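Local coordinates for protein benzoylformate Decarboxylase (Polynucleobacter necessarius, PDB 4K9Q) that probably decarboxylates benzoylformate to benzaldehyde and carbon dioxide, using bound thiamine diphosphate and a magnesium ion, at residues A[266-272]-A[290-296]; A[273-277]-A[304-308]; A[201-205]-A[217-221]; A[225-230]-A[245-250]. All coordinates share one frame; numbering follows the deposited sequence.

Contact 1: residues A[266-272]-A[290-296]; sequences LIVVIGA and STLLQVS
Ile267 and Leu292 lie side by side on strands 266-270 and 291-296, two parallel neighbours in the Rossmann-like sheet of the central domain. Five backbone hydrogen bonds of alternating direction join the chains, the last running 2.7 Å from Gly271 N to Val295 O. Leu292 illustrates how the side chains follow this pairing. Leu292 CB lies 3.8 Å from Ile267 O, and Leu292 CG draws to 3.6 Å from the same oxygen. Beyond it, Leu292 CD1 touches two methyls of the facing strand, Val269 CG2 at 3.8 Å and Ile267 CG2 at 4.0 Å, while CD2 turns to the carbonyl oxygen of Val307. On the reverse face, where helix 184-196 packs, Leu266 CD1 rests 4.0 Å from Leu293 CG; Thr291 OG1, also near that methyl, is hydrogen-bonded to Arg193. Gln294 shares the face of Leu292. With CG anti to the backbone N (chi1 -177°) and the chain extended beyond it, Gln294 NE2 donates to Ala272 O at 3.0 Å. A leucine in its place would probably leave Ala272 O without this donor and the loop there less firmly held. The amide meets a lone pair of Ala272 O, in the carbonyl plane and close to its own.

Contact 2: residues A[273-277]-A[304-308]; sequences PVFRY and KAVVG
Val274 holds CG1 anti to its own backbone nitrogen (chi1 169°), which aims this methyl at Val306 and Val307; Val307 answers with CG1 set between its nitrogen and carbonyl carbon (chi1 71°). The CG1 methyls of Val274 and Val307 meet at 4.0 Å, and Val306 CG2 comes to 3.9 Å from Val274 CG1. Alongside, Val274 CB and Ala305 CB touch, so one valine packs against three successive residues. The backbone fixes this alignment: Val306 N donates to Val274 O at 2.9 Å, approaching somewhat tilted from the carbonyl plane, and Ala305 CA adds a C-H contact to the same Val274 O at 3.3 Å. After Val274 the chain turns through a cis peptide, and the Phe275 ring carries Val274 CG1 over one face, toward its rim. Tyr277 follows an inverse gamma turn centred on Arg276. Phe275 CB lies over one face of the Tyr277 ring, while Val306 CG1 comes to the edge of that ring, 4.2 Å from Tyr277 CE2. Other subunits adjoin these loops: Lys304 NZ forms a salt bridge with Glu107 of a second subunit, and Ala305 packs on Arg174 of a third. Both loops are connections of the Rossmann-like central domain: 273-277 follows strand 266-270, whereas the loop 304-308 is part of the beta-alpha-beta crossover from strand 291-296 through helix 299-303 to strand 309-312.

Contact 3: residues A[201-205]-A[217-221]; sequences LLIYG and GIAFA
Tyr204 and Gly217 supply the polar part of the contact, a buried hydroxyl meeting a helix carbonyl. Tyr204 OH donates to Gly217 O at 2.8 Å, in the carbonyl plane and on a lone pair, with a C=O...O angle of 123°. Gly217 O also accepts the helical bond from Ala221 N at 3.1 Å, so two donors grip this oxygen and the phenol is anchored without displacing the helix's own bonding. The close approach depends on glycine: Tyr204 CE2 stands 3.7 Å from Gly217 CA, and a CB there would point at the ring and press on CE2. Strand 201-204 and helix 214-224 run nearly antiparallel, the short segments 169° apart and 10.8 Å at closest approach; the helix then leads into strand 228-230, the sheet neighbour of 201-204. This is the beta-alpha-beta crossover of a Rossmann-like domain, with the helix laid on one face of the parallel sheet. The apolar contacts divide between the two branches of Leu202. Leu202 CD1 presses on the helix backbone, 3.7 Å from Ala221 CA, with the Ala221 methyl next to it. Leu202 CD2 goes instead to the edge of the Phe220 ring, 3.9 Å from Phe220 CE2. The CD2 atom of Phe220 meets Tyr204 OH at the same rim, and the ring also touches Leu319 and Ala322 of helix 315-323.

Contact 4: residues A[225-230]-A[245-250]; sequences NAPVWA and LFQGAL
The indole of Trp229 is sandwiched between side chains of segment 245-250. Gln247 CB sits over the centre of one face in a CH-pi contact, 3.6 Å from the centroid of the five-membered ring. Over the opposite face, toward the rim, lies Leu250 CD2, 3.4 Å from Trp229 CE3, while Ala249 C stands at the edge. Replacing Trp229 by an alanine removes the indole, and a gap would probably open between Gln247 CB and Leu250 CD2. The Phe246 ring belongs to the other side of the sheet; Gly248 N lies over one of its faces, 3.4 Å above the plane and toward the rim. Phe246 CD1 approaches Val228 O obliquely at 3.5 Å, and Phe246 CE1 reaches Ala230 CB at 4.2 Å. Four backbone hydrogen bonds join the parallel strands. Val228 pairs with Phe246 and Ala230 with Ala249, so strand 246-249 has one extra residue between these pairs, a beta bulge; the backbone angles at Gly248 call for glycine. Leu245 O takes two donors from opposite faces of its plane: Val228 N at 3.0 Å and, bent back through chi2 (-62°), Gln247 NE2, which also bonds to Pro335 O. The glutamine chain lies along Pro227, Gln247 CG 3.6 Å from Pro227 CB. Strand 246-249 is outermost in the sheet of this chain, with 228-230 between it and 201-204; helix 254-260 meets Trp229 and Leu250 on one face, and Ala221 of helix 214-224 meets Val228 and Leu245 on the other.

Overall arrangement
The four contacts illustrate how one parallel sheet organises a domain. Contacts 4, 3 and 1 succeed one another across it: Leu202 O meets Trp229 N at 2.9 Å between contacts 3 and 4, and Val268 O meets Ile203 N at 2.8 Å between 1 and 3. Contacts 1 and 4, centres about 13 Å apart, do not touch. Contact 2 packs against contact 1 on the face of Leu292 and Gln294, with centres about 9 Å apart; Phe275 CZ also reaches Ile203 CD1 at 3.8 Å. All lie in the central domain, away from the thiamine diphosphate and the magnesium ion held by Asp429, Asn456 and Glu458. Contact 2 alone adjoins other subunits.

Contact 1: residues A[266-272]-A[290-296]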
loop_
_atom_site.group_PDB
_atom_site.type_symbol
_atom_site.label_atom_id
_atom_site.label_comp_id
_atom_site.label_asym_id
_atom_site.label_seq_id
_atom_site.Cartn_x
_atom_site.Cartn_y
_atom_site.Cartn_z
ATOM N N LEU A 266 -35.734 22.366 -0.710
ATOM C CA LEU A 266 -34.281 22.475 -0.690
ATOM C C LEU A 266 -33.737 21.897 0.611
ATOM O O LEU A 266 -34.162 22.292 1.694
ATOM C CB LEU A 266 -33.851 23.941 -0.850
ATOM C CG LEU A 266 -32.348 24.210 -0.878
ATOM C CD1 LEU A 266 -31.731 23.540 -2.089
ATOM C CD2 LEU A 266 -32.065 25.702 -0.884
ATOM N N ILE A 267 -32.799 20.960 0.499
ATOM C CA ILE A 267 -32.164 20.377 1.687
ATOM C C ILE A 267 -30.753 20.954 1.805
ATOM O O ILE A 267 -29.938 20.804 0.898
ATOM C CB ILE A 267 -32.085 18.835 1.601
ATOM C CG1 ILE A 267 -33.450 18.230 1.241
ATOM C CG2 ILE A 267 -31.559 18.246 2.910
ATOM C CD1 ILE A 267 -34.570 18.671 2.139
ATOM N N VAL A 268 -30.479 21.636 2.910
ATOM C CA VAL A 268 -29.201 22.305 3.103
ATOM C C VAL A 268 -28.401 21.614 4.215
ATOM O O VAL A 268 -28.729 21.730 5.400
ATOM C CB VAL A 268 -29.396 23.796 3.442
ATOM C CG1 VAL A 268 -28.043 24.500 3.559
ATOM C CG2 VAL A 268 -30.246 24.478 2.371
ATOM N N VAL A 269 -27.354 20.891 3.825
ATOM C CA VAL A 269 -26.546 20.136 4.781
ATOM C C VAL A 269 -25.245 20.868 5.080
ATOM O O VAL A 269 -24.431 21.082 4.179
ATOM C CB VAL A 269 -26.203 18.738 4.222
ATOM C CG1 VAL A 269 -25.466 17.904 5.270
ATOM C CG2 VAL A 269 -27.478 18.027 3.740
ATOM N N ILE A 270 -25.041 21.249 6.338
ATOM C CA ILE A 270 -23.832 21.975 6.716
ATOM C C ILE A 270 -22.988 21.180 7.710
ATOM O O ILE A 270 -23.436 20.894 8.822
ATOM C CB ILE A 270 -24.178 23.373 7.295
ATOM C CG1 ILE A 270 -24.978 24.184 6.267
ATOM C CG2 ILE A 270 -22.909 24.130 7.671
ATOM C CD1 ILE A 270 -25.388 25.544 6.772
ATOM N N GLY A 271 -21.775 20.811 7.300
ATOM C CA GLY A 271 -20.812 20.200 8.213
ATOM C C GLY A 271 -20.983 18.706 8.444
ATOM O O GLY A 271 -20.631 18.175 9.512
ATOM N N ALA A 272 -21.508 18.018 7.436
ATOM C CA ALA A 272 -21.809 16.595 7.550
ATOM C C ALA A 272 -21.575 15.849 6.248
ATOM O O ALA A 272 -21.674 16.428 5.163
ATOM C CB ALA A 272 -23.263 16.413 7.962
ATOM N N SER A 290 -37.089 17.578 -4.708
ATOM C CA SER A 290 -36.151 18.384 -3.934
ATOM C C SER A 290 -34.747 18.334 -4.526
ATOM O O SER A 290 -34.452 17.522 -5.412
ATOM C CB SER A 290 -36.122 17.941 -2.467
ATOM O OG SER A 290 -35.639 16.618 -2.343
ATOM N N THR A 291 -33.895 19.235 -4.054
ATOM C CA THR A 291 -32.480 19.243 -4.424
ATOM C C THR A 291 -31.711 19.499 -3.137
ATOM O O THR A 291 -32.301 19.900 -2.130
ATOM C CB THR A 291 -32.135 20.320 -5.465
ATOM O OG1 THR A 291 -32.327 21.622 -4.900
ATOM C CG2 THR A 291 -33.010 20.158 -6.714
ATOM N N LEU A 292 -30.406 19.262 -3.164
ATOM C CA LEU A 292 -29.601 19.337 -1.948
ATOM C C LEU A 292 -28.323 20.155 -2.130
ATOM O O LEU A 292 -27.672 20.087 -3.180
ATOM C CB LEU A 292 -29.264 17.918 -1.465
ATOM C CG LEU A 292 -28.416 17.741 -0.200
ATOM C CD1 LEU A 292 -28.818 16.467 0.570
ATOM C CD2 LEU A 292 -26.941 17.706 -0.566
ATOM N N LEU A 293 -27.973 20.918 -1.092
ATOM C CA LEU A 293 -26.676 21.587 -1.019
ATOM C C LEU A 293 -25.895 20.955 0.128
ATOM O O LEU A 293 -26.486 20.601 1.153
ATOM C CB LEU A 293 -26.843 23.082 -0.740
ATOM C CG LEU A 293 -27.748 23.844 -1.707
ATOM C CD1 LEU A 293 -27.908 25.285 -1.265
ATOM C CD2 LEU A 293 -27.182 23.771 -3.107
ATOM N N GLN A 294 -24.579 20.822 -0.046
ATOM C CA GLN A 294 -23.702 20.267 0.994
ATOM C C GLN A 294 -22.474 21.153 1.224
ATOM O O GLN A 294 -21.834 21.576 0.269
ATOM C CB GLN A 294 -23.212 18.866 0.598
ATOM C CG GLN A 294 -22.343 18.208 1.682
ATOM C CD GLN A 294 -21.673 16.923 1.226
ATOM O OE1 GLN A 294 -21.667 16.598 0.040
ATOM N NE2 GLN A 294 -21.114 16.177 2.178
ATOM N N VAL A 295 -22.145 21.414 2.488
ATOM C CA VAL A 295 -20.871 22.041 2.863
ATOM C C VAL A 295 -20.162 21.084 3.813
ATOM O O VAL A 295 -20.769 20.625 4.786
ATOM C CB VAL A 295 -21.099 23.376 3.612
ATOM C CG1 VAL A 295 -19.788 23.915 4.206
ATOM C CG2 VAL A 295 -21.748 24.407 2.694
ATOM N N SER A 296 -18.911 20.745 3.513
ATOM C CA SER A 296 -18.093 19.943 4.421
ATOM C C SER A 296 -16.690 20.519 4.406
ATOM O O SER A 296 -16.275 21.098 3.399
ATOM C CB SER A 296 -18.060 18.474 3.983
ATOM O OG SER A 296 -17.156 17.720 4.783
#

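Contact 2: residues A[273-277]-A[304-308]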
loop_
_atom_site.group_PDB
_atom_site.type_symbol
_atom_site.label_atom_id
_atom_site.label_comp_id
_atom_site.label_asym_id
_atom_site.label_seq_id
_atom_site.Cartn_x
_atom_site.Cartn_y
_atom_site.Cartn_z
ATOM N N PRO A 273 -21.310 14.542 6.354
ATOM C CA PRO A 273 -21.408 13.640 5.202
ATOM C C PRO A 273 -22.836 13.635 4.657
ATOM O O PRO A 273 -23.808 13.914 5.374
ATOM C CB PRO A 273 -21.119 12.256 5.803
ATOM C CG PRO A 273 -20.467 12.520 7.131
ATOM C CD PRO A 273 -21.025 13.820 7.610
ATOM N N VAL A 274 -22.966 13.298 3.384
ATOM C CA VAL A 274 -24.278 13.119 2.787
ATOM C C VAL A 274 -24.334 11.703 2.213
ATOM O O VAL A 274 -23.884 11.480 1.087
ATOM C CB VAL A 274 -24.530 14.183 1.677
ATOM C CG1 VAL A 274 -25.776 13.849 0.845
ATOM C CG2 VAL A 274 -24.683 15.557 2.291
ATOM N N PHE A 275 -24.820 10.727 2.986
ATOM C CA PHE A 275 -25.133 10.845 4.408
ATOM C C PHE A 275 -24.497 9.665 5.132
ATOM O O PHE A 275 -24.176 8.645 4.508
ATOM C CB PHE A 275 -26.647 10.748 4.651
ATOM C CG PHE A 275 -27.408 11.989 4.314
ATOM C CD1 PHE A 275 -27.281 13.126 5.098
ATOM C CD2 PHE A 275 -28.274 12.009 3.226
ATOM C CE1 PHE A 275 -27.998 14.271 4.810
ATOM C CE2 PHE A 275 -28.997 13.156 2.924
ATOM C CZ PHE A 275 -28.858 14.287 3.713
ATOM N N ARG A 276 -24.364 9.780 6.453
ATOM C CA ARG A 276 -23.775 8.714 7.258
ATOM C C ARG A 276 -24.833 7.658 7.579
ATOM O O ARG A 276 -25.301 7.528 8.720
ATOM C CB ARG A 276 -23.127 9.289 8.523
ATOM C CG ARG A 276 -22.346 8.273 9.340
ATOM C CD ARG A 276 -21.618 8.979 10.462
ATOM N NE ARG A 276 -20.462 9.712 9.951
ATOM C CZ ARG A 276 -19.849 10.681 10.625
ATOM N NH1 ARG A 276 -20.293 11.032 11.825
ATOM N NH2 ARG A 276 -18.800 11.296 10.095
ATOM N N TYR A 277 -25.210 6.907 6.550
ATOM C CA TYR A 277 -26.195 5.841 6.697
ATOM C C TYR A 277 -25.608 4.648 7.439
ATOM O O TYR A 277 -24.394 4.498 7.539
ATOM C CB TYR A 277 -26.658 5.369 5.326
ATOM C CG TYR A 277 -27.354 6.398 4.465
ATOM C CD1 TYR A 277 -28.538 6.998 4.875
ATOM C CD2 TYR A 277 -26.856 6.720 3.199
ATOM C CE1 TYR A 277 -29.191 7.916 4.054
ATOM C CE2 TYR A 277 -27.507 7.632 2.377
ATOM C CZ TYR A 277 -28.675 8.220 2.810
ATOM O OH TYR A 277 -29.330 9.117 1.993
ATOM N N LYS A 304 -17.743 11.921 -2.233
ATOM C CA LYS A 304 -18.477 10.653 -2.223
ATOM C C LYS A 304 -19.951 10.785 -1.815
ATOM O O LYS A 304 -20.623 9.775 -1.571
ATOM C CB LYS A 304 -17.760 9.629 -1.323
ATOM C CG LYS A 304 -17.796 9.944 0.157
ATOM C CD LYS A 304 -16.799 9.069 0.905
ATOM C CE LYS A 304 -16.988 9.180 2.400
ATOM N NZ LYS A 304 -15.812 8.615 3.132
ATOM N N ALA A 305 -20.448 12.020 -1.748
ATOM C CA ALA A 305 -21.850 12.272 -1.409
ATOM C C ALA A 305 -22.803 11.516 -2.345
ATOM O O ALA A 305 -22.508 11.321 -3.524
ATOM C CB ALA A 305 -22.148 13.774 -1.450
ATOM N N VAL A 306 -23.963 11.112 -1.831
ATOM C CA VAL A 306 -24.915 10.363 -2.657
ATOM C C VAL A 306 -25.680 11.272 -3.625
ATOM O O VAL A 306 -26.189 10.818 -4.652
ATOM C CB VAL A 306 -25.916 9.559 -1.795
ATOM C CG1 VAL A 306 -25.208 8.421 -1.053
ATOM C CG2 VAL A 306 -26.625 10.465 -0.803
ATOM N N VAL A 307 -25.742 12.560 -3.300
ATOM C CA VAL A 307 -26.549 13.497 -4.069
ATOM C C VAL A 307 -26.089 14.918 -3.776
ATOM O O VAL A 307 -25.485 15.176 -2.727
ATOM C CB VAL A 307 -28.048 13.370 -3.680
ATOM C CG1 VAL A 307 -28.292 13.921 -2.273
ATOM C CG2 VAL A 307 -28.942 14.068 -4.694
ATOM N N GLY A 308 -26.355 15.836 -4.707
ATOM C CA GLY A 308 -26.305 17.252 -4.381
ATOM C C GLY A 308 -25.208 18.087 -5.013
ATOM O O GLY A 308 -24.321 17.573 -5.707
#

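Contact 3: residues A[201-205]-A[217-221]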
loop_
_atom_site.group_PDB
_atom_site.type_symbol
_atom_site.label_atom_id
_atom_site.label_comp_id
_atom_site.label_asym_id
_atom_site.label_seq_id
_atom_site.Cartn_x
_atom_site.Cartn_y
_atom_site.Cartn_z
ATOM N N LEU A 201 -34.878 23.148 4.369
ATOM C CA LEU A 201 -34.669 22.388 5.597
ATOM C C LEU A 201 -33.171 22.268 5.837
ATOM O O LEU A 201 -32.405 22.018 4.909
ATOM C CB LEU A 201 -35.331 21.006 5.489
ATOM C CG LEU A 201 -35.107 19.982 6.612
ATOM C CD1 LEU A 201 -36.347 19.104 6.829
ATOM C CD2 LEU A 201 -33.884 19.123 6.295
ATOM N N LEU A 202 -32.753 22.474 7.081
ATOM C CA LEU A 202 -31.335 22.447 7.420
ATOM C C LEU A 202 -30.958 21.145 8.110
ATOM O O LEU A 202 -31.674 20.676 8.992
ATOM C CB LEU A 202 -30.986 23.634 8.317
ATOM C CG LEU A 202 -31.074 25.028 7.705
ATOM C CD1 LEU A 202 -30.928 26.082 8.779
ATOM C CD2 LEU A 202 -29.993 25.188 6.666
ATOM N N ILE A 203 -29.835 20.563 7.693
ATOM C CA ILE A 203 -29.271 19.397 8.368
ATOM C C ILE A 203 -27.861 19.775 8.797
ATOM O O ILE A 203 -27.023 20.107 7.961
ATOM C CB ILE A 203 -29.228 18.166 7.452
ATOM C CG1 ILE A 203 -30.645 17.801 6.996
ATOM C CG2 ILE A 203 -28.554 16.977 8.174
ATOM C CD1 ILE A 203 -30.681 16.643 6.021
ATOM N N TYR A 204 -27.608 19.753 10.102
ATOM C CA TYR A 204 -26.304 20.167 10.637
ATOM C C TYR A 204 -25.504 18.962 11.134
ATOM O O TYR A 204 -26.051 18.068 11.785
ATOM C CB TYR A 204 -26.484 21.134 11.812
ATOM C CG TYR A 204 -26.834 22.564 11.464
ATOM C CD1 TYR A 204 -27.080 22.957 10.153
ATOM C CD2 TYR A 204 -26.916 23.528 12.463
ATOM C CE1 TYR A 204 -27.398 24.283 9.848
ATOM C CE2 TYR A 204 -27.231 24.847 12.169
ATOM C CZ TYR A 204 -27.471 25.218 10.865
ATOM O OH TYR A 204 -27.778 26.531 10.595
ATOM N N GLY A 205 -24.213 18.947 10.825
ATOM C CA GLY A 205 -23.320 17.912 11.306
ATOM C C GLY A 205 -22.206 18.463 12.170
ATOM O O GLY A 205 -22.111 19.673 12.423
ATOM N N GLY A 217 -24.346 28.805 13.520
ATOM C CA GLY A 217 -25.377 27.888 13.061
ATOM C C GLY A 217 -26.747 28.328 13.550
ATOM O O GLY A 217 -27.738 28.198 12.833
ATOM N N ILE A 218 -26.807 28.852 14.773
ATOM C CA ILE A 218 -28.063 29.356 15.323
ATOM C C ILE A 218 -28.521 30.585 14.541
ATOM O O ILE A 218 -29.687 30.686 14.140
ATOM C CB ILE A 218 -27.928 29.716 16.807
ATOM C CG1 ILE A 218 -27.697 28.448 17.637
ATOM C CG2 ILE A 218 -29.190 30.429 17.301
ATOM C CD1 ILE A 218 -27.293 28.740 19.062
ATOM N N ALA A 219 -27.594 31.510 14.311
ATOM C CA ALA A 219 -27.912 32.710 13.542
ATOM C C ALA A 219 -28.461 32.369 12.159
ATOM O O ALA A 219 -29.458 32.949 11.717
ATOM C CB ALA A 219 -26.691 33.617 13.435
ATOM N N PHE A 220 -27.810 31.429 11.478
ATOM C CA PHE A 220 -28.209 31.024 10.134
ATOM C C PHE A 220 -29.622 30.440 10.135
ATOM O O PHE A 220 -30.457 30.811 9.320
ATOM C CB PHE A 220 -27.210 30.001 9.580
ATOM C CG PHE A 220 -27.318 29.789 8.095
ATOM C CD1 PHE A 220 -26.935 30.786 7.214
ATOM C CD2 PHE A 220 -27.798 28.595 7.584
ATOM C CE1 PHE A 220 -27.031 30.601 5.837
ATOM C CE2 PHE A 220 -27.900 28.398 6.209
ATOM C CZ PHE A 220 -27.516 29.403 5.335
ATOM N N ALA A 221 -29.883 29.520 11.058
ATOM C CA ALA A 221 -31.184 28.867 11.147
ATOM C C ALA A 221 -32.294 29.871 11.460
ATOM O O ALA A 221 -33.397 29.781 10.921
ATOM C CB ALA A 221 -31.155 27.776 12.219
#

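Contact 4: residues A[225-230]-A[245-250]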
loop_
_atom_site.group_PDB
_atom_site.type_symbol
_atom_site.label_atom_id
_atom_site.label_comp_id
_atom_site.label_asym_id
_atom_site.label_seq_id
_atom_site.Cartn_x
_atom_site.Cartn_y
_atom_site.Cartn_z
ATOM N N ASN A 225 -35.573 30.803 9.534
ATOM C CA ASN A 225 -36.702 30.212 10.240
ATOM C C ASN A 225 -37.018 28.826 9.687
ATOM O O ASN A 225 -38.184 28.466 9.503
ATOM C CB ASN A 225 -37.933 31.116 10.156
ATOM C CG ASN A 225 -38.036 32.067 11.330
ATOM O OD1 ASN A 225 -37.874 31.667 12.482
ATOM N ND2 ASN A 225 -38.296 33.338 11.045
ATOM N N ALA A 226 -35.969 28.052 9.423
ATOM C CA ALA A 226 -36.129 26.710 8.871
ATOM C C ALA A 226 -35.948 25.650 9.954
ATOM O O ALA A 226 -35.220 25.867 10.917
ATOM C CB ALA A 226 -35.139 26.486 7.745
ATOM N N PRO A 227 -36.620 24.499 9.796
ATOM C CA PRO A 227 -36.390 23.393 10.726
ATOM C C PRO A 227 -34.945 22.907 10.629
ATOM O O PRO A 227 -34.375 22.865 9.534
ATOM C CB PRO A 227 -37.349 22.309 10.224
ATOM C CG PRO A 227 -37.549 22.620 8.784
ATOM C CD PRO A 227 -37.527 24.120 8.698
ATOM N N VAL A 228 -34.372 22.540 11.768
ATOM C CA VAL A 228 -33.015 22.021 11.813
ATOM C C VAL A 228 -33.034 20.585 12.326
ATOM O O VAL A 228 -33.654 20.288 13.338
ATOM C CB VAL A 228 -32.130 22.876 12.736
ATOM C CG1 VAL A 228 -30.765 22.241 12.895
ATOM C CG2 VAL A 228 -32.008 24.302 12.177
ATOM N N TRP A 229 -32.365 19.694 11.603
ATOM C CA TRP A 229 -32.177 18.323 12.062
ATOM C C TRP A 229 -30.696 18.073 12.243
ATOM O O TRP A 229 -29.884 18.618 11.504
ATOM C CB TRP A 229 -32.664 17.336 11.011
ATOM C CG TRP A 229 -34.149 17.290 10.840
ATOM C CD1 TRP A 229 -34.916 18.141 10.102
ATOM C CD2 TRP A 229 -35.040 16.321 11.398
ATOM N NE1 TRP A 229 -36.238 17.766 10.174
ATOM C CE2 TRP A 229 -36.339 16.646 10.956
ATOM C CE3 TRP A 229 -34.866 15.202 12.223
ATOM C CZ2 TRP A 229 -37.460 15.903 11.322
ATOM C CZ3 TRP A 229 -35.984 14.461 12.582
ATOM C CH2 TRP A 229 -37.259 14.815 12.134
ATOM N N ALA A 230 -30.340 17.219 13.194
ATOM C CA ALA A 230 -28.963 16.755 13.286
ATOM C C ALA A 230 -28.760 15.635 12.266
ATOM O O ALA A 230 -29.621 14.758 12.104
ATOM C CB ALA A 230 -28.645 16.269 14.705
ATOM N N LEU A 245 -36.523 25.629 16.702
ATOM C CA LEU A 245 -36.383 25.164 15.330
ATOM C C LEU A 245 -35.899 23.715 15.246
ATOM O O LEU A 245 -36.022 23.075 14.198
ATOM C CB LEU A 245 -35.452 26.088 14.538
ATOM C CG LEU A 245 -35.943 27.515 14.287
ATOM C CD1 LEU A 245 -34.901 28.302 13.505
ATOM C CD2 LEU A 245 -37.261 27.491 13.531
ATOM N N PHE A 246 -35.364 23.191 16.347
ATOM C CA PHE A 246 -34.731 21.876 16.296
ATOM C C PHE A 246 -35.747 20.747 16.281
ATOM O O PHE A 246 -36.610 20.673 17.160
ATOM C CB PHE A 246 -33.771 21.668 17.459
ATOM C CG PHE A 246 -33.023 20.373 17.369
ATOM C CD1 PHE A 246 -32.025 20.207 16.416
ATOM C CD2 PHE A 246 -33.313 19.325 18.223
ATOM C CE1 PHE A 246 -31.334 19.014 16.323
ATOM C CE2 PHE A 246 -32.621 18.130 18.136
ATOM C CZ PHE A 246 -31.635 17.974 17.185
ATOM N N GLN A 247 -35.631 19.860 15.298
ATOM C CA GLN A 247 -36.610 18.792 15.112
ATOM C C GLN A 247 -36.194 17.460 15.733
ATOM O O GLN A 247 -37.039 16.700 16.207
ATOM C CB GLN A 247 -36.919 18.613 13.630
ATOM C CG GLN A 247 -37.392 19.900 12.960
ATOM C CD GLN A 247 -38.684 20.421 13.564
ATOM O OE1 GLN A 247 -39.710 19.742 13.541
ATOM N NE2 GLN A 247 -38.635 21.625 14.124
ATOM N N GLY A 248 -34.894 17.183 15.727
ATOM C CA GLY A 248 -34.366 15.952 16.298
ATOM C C GLY A 248 -33.213 15.425 15.458
ATOM O O GLY A 248 -32.695 16.142 14.607
ATOM N N ALA A 249 -32.823 14.174 15.698
ATOM C CA ALA A 249 -31.740 13.528 14.967
ATOM C C ALA A 249 -32.334 12.675 13.864
ATOM O O ALA A 249 -33.293 11.934 14.102
ATOM C CB ALA A 249 -30.926 12.658 15.910
ATOM N N LEU A 250 -31.780 12.766 12.660
ATOM C CA LEU A 250 -32.304 11.971 11.559
ATOM C C LEU A 250 -31.937 10.504 11.738
ATOM O O LEU A 250 -30.880 10.172 12.284
ATOM C CB LEU A 250 -31.786 12.482 10.206
ATOM C CG LEU A 250 -32.352 13.820 9.731
ATOM C CD1 LEU A 250 -31.505 14.376 8.590
ATOM C CD2 LEU A 250 -33.811 13.670 9.326
#